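Local coordinates for extracellular protein containing a SCP domain (Bacillus anthracis, PDB 4IFA) that is of unknown function but carries a cysteine-rich secretory protein (SCP/CAP) domain behind a CAP-associated N-terminal domain and is probably secreted by the anthrax bacillus, at residues R71-A76 / W81-Q86; A64-P69 / Q90-G95; T103-G108 / F225-I230; R181-D184 / R190-P193. All blocks are in the same frame, centred on the assembly; numbering follows the deposited sequence. Where two conformers were deposited one is given.

Contact 1. Residues R71-A76 / W81-Q86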
loop_
_atom_site.group_PDB
_atom_site.type_symbol
_atom_site.label_atom_id
_atom_site.label_comp_id
_atom_site.label_asym_id
_atom_site.label_seq_id
_atom_site.Cartn_x
_atom_site.Cartn_y
_atom_site.Cartn_z
ATOM N N ARG A 71 15.015 -3.937 2.342
ATOM C CA ARG A 71 14.961 -2.646 3.060
ATOM C C ARG A 71 14.279 -2.880 4.408
ATOM O O ARG A 71 13.361 -3.705 4.501
ATOM C CB ARG A 71 14.019 -1.610 2.341
ATOM C CG ARG A 71 14.445 -1.136 1.023
ATOM C CD ARG A 71 13.944 0.280 0.757
ATOM N NE ARG A 71 12.513 0.466 0.989
ATOM C CZ ARG A 71 11.569 -0.011 0.183
ATOM N NH1 ARG A 71 10.286 0.223 0.434
ATOM N NH2 ARG A 71 11.893 -0.715 -0.885
ATOM N N ILE A 72 14.687 -2.109 5.408
ATOM C CA ILE A 72 13.989 -2.017 6.700
ATOM C C ILE A 72 13.750 -0.516 6.909
ATOM O O ILE A 72 14.694 0.293 6.805
ATOM C CB ILE A 72 14.750 -2.609 7.878
ATOM C CG1 ILE A 72 14.892 -4.126 7.700
ATOM C CG2 ILE A 72 13.972 -2.315 9.172
ATOM C CD1 ILE A 72 15.840 -4.796 8.748
ATOM N N GLU A 73 12.509 -0.139 7.197
ATOM C CA GLU A 73 12.145 1.273 7.356
ATOM C C GLU A 73 10.993 1.416 8.351
ATOM O O GLU A 73 10.151 0.525 8.437
ATOM C CB GLU A 73 11.771 1.867 5.999
ATOM C CG GLU A 73 10.595 1.176 5.277
ATOM C CD GLU A 73 10.617 1.317 3.767
ATOM O OE1 GLU A 73 11.616 1.826 3.199
ATOM O OE2 GLU A 73 9.617 0.898 3.144
ATOM N N PRO A 74 10.942 2.540 9.083
ATOM C CA PRO A 74 9.883 2.692 10.077
ATOM C C PRO A 74 8.521 2.972 9.496
ATOM O O PRO A 74 8.426 3.488 8.384
ATOM C CB PRO A 74 10.345 3.912 10.893
ATOM C CG PRO A 74 11.192 4.686 9.974
ATOM C CD PRO A 74 11.862 3.688 9.077
ATOM N N SER A 75 7.474 2.619 10.243
ATOM C CA SER A 75 6.088 2.965 9.919
ATOM C C SER A 75 5.649 4.020 10.936
ATOM O O SER A 75 6.352 4.270 11.937
ATOM C CB SER A 75 5.126 1.769 9.990
ATOM O OG SER A 75 4.820 1.514 11.375
ATOM N N ALA A 76 4.449 4.552 10.741
ATOM C CA ALA A 76 3.830 5.522 11.641
ATOM C C ALA A 76 3.041 4.806 12.766
ATOM O O ALA A 76 2.430 5.484 13.584
ATOM C CB ALA A 76 2.878 6.445 10.846
ATOM N N TRP A 81 8.829 -1.836 8.799
ATOM C CA TRP A 81 8.583 -2.645 7.618
ATOM C C TRP A 81 9.851 -3.333 7.157
ATOM O O TRP A 81 10.903 -2.676 6.966
ATOM C CB TRP A 81 8.042 -1.822 6.457
ATOM C CG TRP A 81 6.659 -1.291 6.531
ATOM C CD1 TRP A 81 6.279 0.035 6.587
ATOM C CD2 TRP A 81 5.453 -2.048 6.434
ATOM N NE1 TRP A 81 4.913 0.127 6.534
ATOM C CE2 TRP A 81 4.380 -1.125 6.406
ATOM C CE3 TRP A 81 5.175 -3.410 6.364
ATOM C CZ2 TRP A 81 3.051 -1.536 6.317
ATOM C CZ3 TRP A 81 3.859 -3.809 6.261
ATOM C CH2 TRP A 81 2.812 -2.869 6.273
ATOM N N TRP A 82 9.765 -4.638 6.944
ATOM C CA TRP A 82 10.830 -5.455 6.356
ATOM C C TRP A 82 10.297 -5.719 4.941
ATOM O O TRP A 82 9.325 -6.492 4.760
ATOM C CB TRP A 82 11.008 -6.763 7.127
ATOM C CG TRP A 82 11.679 -6.684 8.458
ATOM C CD1 TRP A 82 11.648 -5.656 9.351
ATOM C CD2 TRP A 82 12.384 -7.749 9.080
ATOM N NE1 TRP A 82 12.360 -6.007 10.492
ATOM C CE2 TRP A 82 12.828 -7.285 10.344
ATOM C CE3 TRP A 82 12.708 -9.051 8.683
ATOM C CZ2 TRP A 82 13.572 -8.090 11.223
ATOM C CZ3 TRP A 82 13.474 -9.837 9.544
ATOM C CH2 TRP A 82 13.870 -9.368 10.810
ATOM N N VAL A 83 10.946 -5.160 3.928
ATOM C CA VAL A 83 10.423 -5.185 2.564
ATOM C C VAL A 83 11.185 -6.176 1.701
ATOM O O VAL A 83 12.403 -6.107 1.596
ATOM C CB VAL A 83 10.585 -3.794 1.932
ATOM C CG1 VAL A 83 10.037 -3.753 0.523
ATOM C CG2 VAL A 83 9.846 -2.766 2.783
ATOM N N TYR A 84 10.450 -7.073 1.053
ATOM C CA TYR A 84 10.964 -8.065 0.115
ATOM C C TYR A 84 10.457 -7.706 -1.287
ATOM O O TYR A 84 9.427 -8.208 -1.730
ATOM C CB TYR A 84 10.496 -9.471 0.532
ATOM C CG TYR A 84 11.089 -9.886 1.860
ATOM C CD1 TYR A 84 12.248 -10.641 1.930
ATOM C CD2 TYR A 84 10.490 -9.494 3.066
ATOM C CE1 TYR A 84 12.825 -10.995 3.163
ATOM C CE2 TYR A 84 11.050 -9.829 4.294
ATOM C CZ TYR A 84 12.187 -10.604 4.345
ATOM O OH TYR A 84 12.732 -10.937 5.573
ATOM N N ASN A 85 11.212 -6.839 -1.950
ATOM C CA ASN A 85 10.775 -6.285 -3.252
ATOM C C ASN A 85 11.661 -6.645 -4.426
ATOM O O ASN A 85 11.450 -6.111 -5.503
ATOM C CB ASN A 85 10.722 -4.748 -3.169
ATOM C CG ASN A 85 12.093 -4.131 -3.018
ATOM O OD1 ASN A 85 13.027 -4.819 -2.619
ATOM N ND2 ASN A 85 12.245 -2.842 -3.320
ATOM N N GLN A 86 12.601 -7.553 -4.277
ATOM C CA GLN A 86 13.521 -7.804 -5.407
ATOM C C GLN A 86 12.922 -8.614 -6.560
ATOM O O GLN A 86 13.465 -8.620 -7.673
ATOM C CB GLN A 86 14.877 -8.322 -4.921
ATOM C CG GLN A 86 15.634 -7.295 -4.018
ATOM C CD GLN A 86 15.973 -5.946 -4.702
ATOM O OE1 GLN A 86 16.712 -5.909 -5.698
ATOM N NE2 GLN A 86 15.461 -4.836 -4.148
#

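Contact 2. Residues A64-P69 / Q90-G95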
loop_
_atom_site.group_PDB
_atom_site.type_symbol
_atom_site.label_atom_id
_atom_site.label_comp_id
_atom_site.label_asym_id
_atom_site.label_seq_id
_atom_site.Cartn_x
_atom_site.Cartn_y
_atom_site.Cartn_z
ATOM N N ALA A 64 14.765 -16.601 9.184
ATOM C CA ALA A 64 15.065 -17.972 8.760
ATOM C C ALA A 64 14.324 -18.451 7.525
ATOM O O ALA A 64 14.908 -19.131 6.677
ATOM C CB ALA A 64 14.755 -18.946 9.912
ATOM N N LYS A 65 13.036 -18.110 7.447
ATOM C CA LYS A 65 12.136 -18.587 6.395
ATOM C C LYS A 65 12.173 -17.713 5.135
ATOM O O LYS A 65 12.070 -18.239 4.021
ATOM C CB LYS A 65 10.696 -18.655 6.939
ATOM C CG LYS A 65 10.427 -19.549 8.168
ATOM C CD LYS A 65 10.349 -20.984 7.843
ATOM C CE LYS A 65 10.291 -21.880 9.103
ATOM N NZ LYS A 65 9.084 -21.712 9.970
ATOM N N TRP A 66 12.281 -16.391 5.311
ATOM C CA TRP A 66 12.290 -15.419 4.188
ATOM C C TRP A 66 13.637 -14.821 3.786
ATOM O O TRP A 66 13.752 -14.203 2.719
ATOM C CB TRP A 66 11.284 -14.264 4.464
ATOM C CG TRP A 66 10.090 -14.272 3.564
ATOM C CD1 TRP A 66 9.934 -13.549 2.422
ATOM C CD2 TRP A 66 8.899 -15.066 3.709
ATOM N NE1 TRP A 66 8.752 -13.842 1.854
ATOM C CE2 TRP A 66 8.071 -14.754 2.614
ATOM C CE3 TRP A 66 8.438 -15.980 4.663
ATOM C CZ2 TRP A 66 6.823 -15.356 2.413
ATOM C CZ3 TRP A 66 7.188 -16.563 4.470
ATOM C CH2 TRP A 66 6.398 -16.236 3.372
ATOM N N GLY A 67 14.664 -14.975 4.621
ATOM C CA GLY A 67 15.976 -14.361 4.384
ATOM C C GLY A 67 15.992 -12.891 4.806
ATOM O O GLY A 67 15.014 -12.386 5.368
ATOM N N GLU A 68 17.089 -12.197 4.540
ATOM C CA GLU A 68 17.212 -10.796 4.894
ATOM C C GLU A 68 16.332 -9.979 3.954
ATOM O O GLU A 68 16.303 -10.242 2.744
ATOM C CB GLU A 68 18.664 -10.297 4.791
ATOM C CG GLU A 68 19.629 -10.763 5.888
ATOM C CD GLU A 68 19.430 -10.079 7.255
ATOM O OE1 GLU A 68 18.661 -9.095 7.375
ATOM O OE2 GLU A 68 20.085 -10.534 8.237
ATOM N N PRO A 69 15.569 -9.015 4.510
ATOM C CA PRO A 69 14.798 -8.146 3.653
ATOM C C PRO A 69 15.712 -7.218 2.842
ATOM O O PRO A 69 16.884 -7.020 3.191
ATOM C CB PRO A 69 13.985 -7.317 4.647
ATOM C CG PRO A 69 14.786 -7.274 5.869
ATOM C CD PRO A 69 15.564 -8.555 5.915
ATOM N N GLN A 90 6.755 -11.812 -6.260
ATOM C CA GLN A 90 6.801 -12.337 -4.872
ATOM C C GLN A 90 6.714 -11.226 -3.801
ATOM O O GLN A 90 7.035 -11.417 -2.629
ATOM C CB GLN A 90 8.065 -13.181 -4.655
ATOM C CG GLN A 90 8.256 -14.298 -5.651
ATOM C CD GLN A 90 7.227 -15.394 -5.563
ATOM O OE1 GLN A 90 6.538 -15.561 -4.556
ATOM N NE2 GLN A 90 7.123 -16.179 -6.634
ATOM N N TYR A 91 6.292 -10.024 -4.197
ATOM C CA TYR A 91 6.366 -8.863 -3.297
ATOM C C TYR A 91 5.564 -9.048 -2.054
ATOM O O TYR A 91 4.356 -9.355 -2.091
ATOM C CB TYR A 91 5.879 -7.574 -4.021
ATOM C CG TYR A 91 6.051 -6.301 -3.227
ATOM C CD1 TYR A 91 7.038 -5.413 -3.559
ATOM C CD2 TYR A 91 5.272 -6.032 -2.119
ATOM C CE1 TYR A 91 7.263 -4.259 -2.807
ATOM C CE2 TYR A 91 5.486 -4.893 -1.333
ATOM C CZ TYR A 91 6.491 -4.018 -1.684
ATOM O OH TYR A 91 6.702 -2.862 -0.959
ATOM N N VAL A 92 6.259 -8.896 -0.918
ATOM C CA VAL A 92 5.635 -8.879 0.378
ATOM C C VAL A 92 6.461 -7.975 1.293
ATOM O O VAL A 92 7.686 -7.815 1.106
ATOM C CB VAL A 92 5.493 -10.288 0.993
ATOM C CG1 VAL A 92 6.804 -10.981 1.134
ATOM C CG2 VAL A 92 4.764 -10.245 2.351
ATOM N N GLN A 93 5.767 -7.330 2.220
ATOM C CA GLN A 93 6.435 -6.552 3.276
ATOM C C GLN A 93 5.783 -6.926 4.588
ATOM O O GLN A 93 4.560 -7.068 4.700
ATOM C CB GLN A 93 6.350 -5.043 2.984
ATOM C CG GLN A 93 4.950 -4.501 2.796
ATOM C CD GLN A 93 4.925 -3.026 2.372
ATOM O OE1 GLN A 93 5.549 -2.676 1.372
ATOM N NE2 GLN A 93 4.179 -2.180 3.091
ATOM N N PHE A 94 6.623 -7.188 5.586
ATOM C CA PHE A 94 6.209 -7.618 6.942
ATOM C C PHE A 94 6.475 -6.505 7.930
ATOM O O PHE A 94 7.492 -5.821 7.837
ATOM C CB PHE A 94 7.001 -8.848 7.408
ATOM C CG PHE A 94 6.808 -10.097 6.584
ATOM C CD1 PHE A 94 5.867 -11.050 6.960
ATOM C CD2 PHE A 94 7.564 -10.335 5.445
ATOM C CE1 PHE A 94 5.696 -12.229 6.245
ATOM C CE2 PHE A 94 7.400 -11.522 4.711
ATOM C CZ PHE A 94 6.464 -12.466 5.111
ATOM N N GLY A 95 5.583 -6.322 8.878
ATOM C CA GLY A 95 5.781 -5.338 9.948
ATOM C C GLY A 95 6.196 -6.049 11.219
ATOM O O GLY A 95 5.479 -6.969 11.702
HETATM O O HOH W 1 7.992 -13.438 -0.963
#

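Contact 3. Residues T103-G108 / F225-I230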
loop_
_atom_site.group_PDB
_atom_site.type_symbol
_atom_site.label_atom_id
_atom_site.label_comp_id
_atom_site.label_asym_id
_atom_site.label_seq_id
_atom_site.Cartn_x
_atom_site.Cartn_y
_atom_site.Cartn_z
ATOM N N THR A 103 2.031 -7.593 11.278
ATOM C CA THR A 103 1.289 -7.249 10.065
ATOM C C THR A 103 2.071 -7.652 8.854
ATOM O O THR A 103 3.265 -7.922 8.947
ATOM C CB THR A 103 0.971 -5.720 10.076
ATOM O OG1 THR A 103 0.057 -5.351 9.015
ATOM C CG2 THR A 103 2.204 -4.871 9.934
ATOM N N ALA A 104 1.401 -7.721 7.696
ATOM C CA ALA A 104 2.093 -7.935 6.418
ATOM C C ALA A 104 1.195 -7.441 5.312
ATOM O O ALA A 104 -0.020 -7.486 5.451
ATOM C CB ALA A 104 2.458 -9.421 6.175
ATOM N N TYR A 105 1.805 -6.986 4.229
ATOM C CA TYR A 105 1.076 -6.634 3.030
ATOM C C TYR A 105 1.664 -7.426 1.863
ATOM O O TYR A 105 2.861 -7.344 1.555
ATOM C CB TYR A 105 1.162 -5.134 2.728
ATOM C CG TYR A 105 0.415 -4.772 1.468
ATOM C CD1 TYR A 105 -0.952 -4.884 1.420
ATOM C CD2 TYR A 105 1.080 -4.349 0.303
ATOM C CE1 TYR A 105 -1.679 -4.585 0.278
ATOM C CE2 TYR A 105 0.325 -4.065 -0.866
ATOM C CZ TYR A 105 -1.027 -4.184 -0.844
ATOM O OH TYR A 105 -1.804 -3.857 -1.975
ATOM N N VAL A 106 0.782 -8.176 1.190
ATOM C CA VAL A 106 1.088 -8.996 0.023
ATOM C C VAL A 106 0.615 -8.337 -1.247
ATOM O O VAL A 106 -0.562 -7.976 -1.347
ATOM C CB VAL A 106 0.388 -10.387 0.152
ATOM C CG1 VAL A 106 0.617 -11.203 -1.129
ATOM C CG2 VAL A 106 0.897 -11.123 1.388
ATOM N N ALA A 107 1.529 -8.152 -2.213
ATOM C CA ALA A 107 1.170 -7.637 -3.547
ATOM C C ALA A 107 1.612 -8.542 -4.682
ATOM O O ALA A 107 1.100 -8.430 -5.786
ATOM C CB ALA A 107 1.798 -6.237 -3.733
ATOM N N GLY A 108 2.571 -9.432 -4.480
ATOM C CA GLY A 108 3.059 -10.271 -5.558
ATOM C C GLY A 108 2.027 -11.262 -6.033
ATOM O O GLY A 108 1.396 -11.958 -5.221
ATOM N N PHE A 225 6.156 3.660 -5.116
ATOM C CA PHE A 225 6.871 3.404 -6.366
ATOM C C PHE A 225 6.852 1.947 -6.809
ATOM O O PHE A 225 6.406 1.618 -7.915
ATOM C CB PHE A 225 8.293 3.951 -6.289
ATOM C CG PHE A 225 9.127 3.621 -7.470
ATOM C CD1 PHE A 225 9.010 4.344 -8.674
ATOM C CD2 PHE A 225 10.033 2.582 -7.428
ATOM C CE1 PHE A 225 9.787 4.016 -9.785
ATOM C CE2 PHE A 225 10.805 2.265 -8.545
ATOM C CZ PHE A 225 10.683 2.991 -9.715
ATOM N N ASP A 226 7.298 1.068 -5.940
ATOM C CA ASP A 226 7.331 -0.350 -6.290
ATOM C C ASP A 226 5.934 -0.910 -6.563
ATOM O O ASP A 226 5.749 -1.701 -7.496
ATOM C CB ASP A 226 7.971 -1.160 -5.167
ATOM C CG ASP A 226 9.447 -0.981 -5.066
ATOM O OD1 ASP A 226 10.112 -0.681 -6.073
ATOM O OD2 ASP A 226 10.012 -1.202 -3.949
ATOM N N LEU A 227 4.947 -0.523 -5.750
ATOM C CA LEU A 227 3.612 -1.068 -5.899
ATOM C C LEU A 227 2.949 -0.498 -7.153
ATOM O O LEU A 227 2.080 -1.136 -7.724
ATOM C CB LEU A 227 2.813 -0.812 -4.608
ATOM C CG LEU A 227 3.339 -1.521 -3.371
ATOM C CD1 LEU A 227 2.599 -0.978 -2.119
ATOM C CD2 LEU A 227 3.113 -3.024 -3.543
ATOM N N THR A 228 3.365 0.699 -7.581
ATOM C CA THR A 228 2.869 1.255 -8.866
ATOM C C THR A 228 3.429 0.373 -9.993
ATOM O O THR A 228 2.708 0.107 -10.943
ATOM C CB THR A 228 3.270 2.733 -9.063
ATOM O OG1 THR A 228 2.560 3.514 -8.079
ATOM C CG2 THR A 228 2.839 3.259 -10.418
ATOM N N ASN A 229 4.682 -0.054 -9.906
ATOM C CA ASN A 229 5.251 -0.914 -10.932
ATOM C C ASN A 229 4.576 -2.302 -10.945
ATOM O O ASN A 229 4.460 -2.911 -12.002
ATOM C CB ASN A 229 6.758 -0.977 -10.883
ATOM C CG ASN A 229 7.397 0.222 -11.534
ATOM O OD1 ASN A 229 6.836 0.755 -12.490
ATOM N ND2 ASN A 229 8.563 0.642 -11.053
ATOM N N ILE A 230 4.100 -2.786 -9.798
ATOM C CA ILE A 230 3.299 -4.020 -9.767
ATOM C C ILE A 230 2.000 -3.826 -10.559
ATOM O O ILE A 230 1.597 -4.693 -11.332
ATOM C CB ILE A 230 3.067 -4.480 -8.326
ATOM C CG1 ILE A 230 4.399 -5.013 -7.798
ATOM C CG2 ILE A 230 1.936 -5.512 -8.235
ATOM C CD1 ILE A 230 4.374 -5.492 -6.408
#

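Contact 4. Residues R181-D184 / R190-P193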
loop_
_atom_site.group_PDB
_atom_site.type_symbol
_atom_site.label_atom_id
_atom_site.label_comp_id
_atom_site.label_asym_id
_atom_site.label_seq_id
_atom_site.Cartn_x
_atom_site.Cartn_y
_atom_site.Cartn_z
ATOM N N ARG A 181 -3.699 -7.275 3.208
ATOM C CA ARG A 181 -3.032 -6.739 4.393
ATOM C C ARG A 181 -3.479 -7.510 5.613
ATOM O O ARG A 181 -4.584 -7.338 6.075
ATOM C CB ARG A 181 -3.285 -5.225 4.571
ATOM C CG ARG A 181 -2.453 -4.613 5.673
ATOM C CD ARG A 181 -3.061 -3.319 6.171
ATOM N NE ARG A 181 -3.159 -2.228 5.197
ATOM C CZ ARG A 181 -2.282 -1.241 5.012
ATOM N NH1 ARG A 181 -1.143 -1.205 5.646
ATOM N NH2 ARG A 181 -2.552 -0.279 4.134
ATOM N N TYR A 182 -2.589 -8.334 6.181
ATOM C CA TYR A 182 -2.871 -9.054 7.388
ATOM C C TYR A 182 -2.509 -8.153 8.567
ATOM O O TYR A 182 -1.497 -7.459 8.503
ATOM C CB TYR A 182 -2.003 -10.299 7.494
ATOM C CG TYR A 182 -2.273 -11.310 6.388
ATOM C CD1 TYR A 182 -3.473 -11.984 6.329
ATOM C CD2 TYR A 182 -1.304 -11.625 5.439
ATOM C CE1 TYR A 182 -3.734 -12.924 5.320
ATOM C CE2 TYR A 182 -1.534 -12.562 4.468
ATOM C CZ TYR A 182 -2.733 -13.233 4.411
ATOM O OH TYR A 182 -2.948 -14.168 3.416
HETATM N N MSE A 183 -3.359 -8.153 9.584
HETATM C CA MSE A 183 -3.115 -7.351 10.789
HETATM C C MSE A 183 -3.569 -8.045 12.033
HETATM O O MSE A 183 -4.624 -8.664 12.029
HETATM C CB MSE A 183 -3.927 -6.056 10.701
HETATM C CG MSE A 183 -3.548 -5.126 9.571
HETATM SE SE MSE A 183 -4.742 -3.519 9.484
HETATM C CE MSE A 183 -6.191 -4.396 8.590
ATOM N N ASP A 184 -2.788 -7.951 13.108
ATOM C CA ASP A 184 -3.253 -8.406 14.418
ATOM C C ASP A 184 -4.236 -7.328 14.960
ATOM O O ASP A 184 -4.437 -6.269 14.334
ATOM C CB ASP A 184 -2.074 -8.744 15.383
ATOM C CG ASP A 184 -1.199 -7.550 15.743
ATOM O OD1 ASP A 184 -1.472 -6.392 15.349
ATOM O OD2 ASP A 184 -0.195 -7.786 16.457
ATOM N N ARG A 190 -4.831 0.751 15.332
ATOM C CA ARG A 190 -3.918 1.871 15.006
ATOM C C ARG A 190 -4.151 2.451 13.593
ATOM O O ARG A 190 -4.245 3.677 13.418
ATOM C CB ARG A 190 -2.478 1.346 15.070
ATOM C CG ARG A 190 -2.111 0.788 16.444
ATOM C CD ARG A 190 -1.501 1.785 17.338
ATOM N NE ARG A 190 -0.043 1.673 17.367
ATOM C CZ ARG A 190 0.640 0.922 18.241
ATOM N NH1 ARG A 190 1.971 0.904 18.206
ATOM N NH2 ARG A 190 0.011 0.190 19.162
ATOM N N GLN A 191 -4.222 1.546 12.610
ATOM C CA GLN A 191 -4.466 1.865 11.179
ATOM C C GLN A 191 -5.817 2.553 10.982
ATOM O O GLN A 191 -5.933 3.503 10.208
ATOM C CB GLN A 191 -4.457 0.583 10.304
ATOM C CG GLN A 191 -3.081 0.003 9.800
ATOM C CD GLN A 191 -2.586 0.577 8.457
ATOM O OE1 GLN A 191 -3.366 0.802 7.518
ATOM N NE2 GLN A 191 -1.275 0.776 8.354
ATOM N N ARG A 192 -6.842 2.048 11.671
ATOM C CA ARG A 192 -8.237 2.557 11.532
ATOM C C ARG A 192 -8.672 2.736 10.077
ATOM O O ARG A 192 -8.917 3.837 9.619
ATOM C CB ARG A 192 -8.423 3.883 12.283
ATOM C CG ARG A 192 -8.116 3.774 13.749
ATOM C CD ARG A 192 -8.636 4.973 14.538
ATOM N NE ARG A 192 -8.299 4.886 15.965
ATOM C CZ ARG A 192 -8.804 5.675 16.916
ATOM N NH1 ARG A 192 -9.694 6.623 16.621
ATOM N NH2 ARG A 192 -8.426 5.516 18.182
ATOM N N PRO A 193 -8.787 1.633 9.338
ATOM C CA PRO A 193 -9.116 1.787 7.920
ATOM C C PRO A 193 -10.529 2.255 7.610
ATOM O O PRO A 193 -10.785 2.680 6.481
ATOM C CB PRO A 193 -8.920 0.390 7.349
ATOM C CG PRO A 193 -8.609 -0.477 8.443
ATOM C CD PRO A 193 -8.424 0.256 9.697
#

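Contact 1. Residues R71-A76 / W81-Q86
Ile72 lies over one face of the Trp82 indole, its CG1 standing 4.2 Å from the centroid of the five-membered ring, a CH-pi contact 19° off the ring normal; the hydroxyl of Tyr84 comes to the edge of the same indole. On the other face of the sheet the Arg71 guanidinium has Val83 CG2 over one side, 3.8 Å from NH1. At its edge Glu73 accepts two bonds side-on: Arg71 NE gives a nearly straight one to Glu73 OE1 (2.7 Å, 176°), and NH1 a more bent one to OE2. A bend at chi3 (-51°) turns the guanidinium to Glu73, whose double grip fixes its rotation. Asn85 ND2, another edge neighbour, is like Arg71 NH2 a donor and bonds Asp226 instead. Trp81 turns its ring obliquely to Ser75, whose CB is 3.8 Å from Trp81 NE1.

Between these two faces run the backbone bonds Val83 N to Arg71 O (2.9 Å), Glu73 N to Trp81 O and Trp81 N to Glu73 O, with a weak fourth from Arg71 N to Val83 O. This antiparallel pairing of strands that follow each other across a short connection makes a beta hairpin, here at the margin of the seven-stranded sheet.

Contact 2. Residues A64-P69 / Q90-G95
Trp66 receives the rim of the Phe94 ring on one face of its indole. Phe94 CZ rests over the centre of the bicycle, 3.7 Å from Trp66 CE2, and the neighbouring CE2 of Phe94 reaches the pyrrole part. With the phenyl and five-membered ring centroids 5.0 Å apart and their planes at 71°, the pair is a T-shaped (edge-to-face) stack in which Phe94 supplies the edge and Trp66 the face. Val92, two residues before Phe94, joins: its CG1 approaches Trp66 NE1 to 3.5 Å, obliquely to the indole. That branch stands between the backbone N and the carbonyl carbon (chi1 58°), while CG2, anti to the N, lies over a face of the Phe94 ring, so the valine touches both aromatics, one with each branch.

The indole N-H is served by water. Trp66 NE1 donates to water 1 at 2.9 Å, and this water in turn donates to Gln90 O at 2.8 Å, tying the end of the helix to the backbone just ahead of the strand.

Outside this shell, Val51 of helix 51-54 packs against Trp66, Val92 and Phe94 alike, while Tyr84 makes a further edge-to-face pair with Trp66. The chain leaves helical geometry directly after the tryptophan, at Gly67, whose phi is positive and whose carbonyl accepts a bond from the Tyr84 hydroxyl. Strand 92-97 is held in turn by backbone bonds to both neighbouring strands, 80-84 and 100-106.

Aromatic and aliphatic surface therefore carries this contact between the end of helix 59-66 and the sheet, while the single polar hydrogen of the indole is satisfied through a bridging water.

Contact 3. Residues T103-G108 / F225-I230
Ala107 and Leu227 make the tightest of the apolar contacts here, with Ala107 CB only 3.5 Å from Leu227 CD2, closer than carbons usually pack. The same methyl of Ala107 also meets Ile230 CD1 at 3.8 Å, so it sits against the ends of two side chains presented by the helix, three residues and nearly one turn apart. Ile230 brings CD1 there with an extended chain: CG1 is anti to the carbonyl carbon (chi1 -72°) and CD1 continues outward (chi2 179°). Its CG2 branch comes to 3.9 Å from Ala107 O, a van der Waals approach.

An aromatic contact adds to this aliphatic one. Both methyls of Leu227 reach Tyr105 CE2, each at 4.0 Å. CD2 lies in the ring plane and CD1 to one side of it, so the leucine meets the rim of the phenol and does not lie over its pi face.

Polar links belong to the surroundings. On the helix the Thr228 hydroxyl is bonded to the Ile224 carbonyl, and Asn229 OD1 to the backbone N of Leu240.

Tyr91 packs on Leu227, Ile230 and Ala107 together, and Val299 of helix 298-306 touches both Tyr105 and Leu227. The long helix 210-234 accordingly lies on the sheet where strand 100-106 ends, joining the CAP-associated N-terminal part to the cysteine-rich secretory protein part.

Contact 4. Residues R181-D184 / R190-P193
Gln191 lays its amide over the guanidinium of Arg181, and the principal contact is this overlap of two flat polar groups; it holds for one of two modelled conformers of the glutamine and is less certain for that. Gln191 OE1 stands above the middle of the guanidinium, 3.4 Å from Arg181 CZ, and the two planes are 37° apart, so the groups are inclined to each other and not truly stacked. The amide nitrogen is equally close, with Gln191 NE2 3.4 Å from Arg181 NH1, but both are donors and no bond joins them. A bend in the glutamine after CG (chi2 -89°) folds the amide back over the arginine.

Hydrogen bonds and charge run to residues outside the two segments. Asp297 OD2 forms a salt bridge with Arg181 NH1 and accepts a bond from Gln191 NE2, so one carboxylate oxygen gathers the two neighbouring donors. Gln191 OE1 is bonded to Ser296 OG, and Arg181 NH2 to the Tyr169 hydroxyl.

The apolar part falls to selenomethionine Met183, whose SE touches Gln191 CG at 3.9 Å and CB at 4.2 Å. The two side chains cross at about a right angle, the bulky selenium lying against the aliphatic portion of the glutamine.

Asp184 is the N-cap of helix 185-191, which packs back on the strand it follows. Because the carbonyl oxygen is the amide atom centred over the cation, the approach is probably favourable electrostatically, and the shared aspartate would offset the positive charge of this buried arginine while positioning both groups.

In the fold
All four contacts reach the seven-stranded antiparallel sheet, yet each at a different place. Contact 1 lies at its margin and is partly buried; contacts 2, 3 and 4 are buried, with contact 3 closest to the middle, its centre about 6 Å from the centre of the chain. Contact 1 alone pairs strand with strand, and it alone is crossed by backbone bonds. The others set a helix against the sheet: aromatic stacking and a water bridge in contact 2, purely apolar packing in contact 3, and overlapping polar groups in contact 4. Neighbouring strands 80-84, 92-97, 100-106 and 176-183 link the four in series across the sheet.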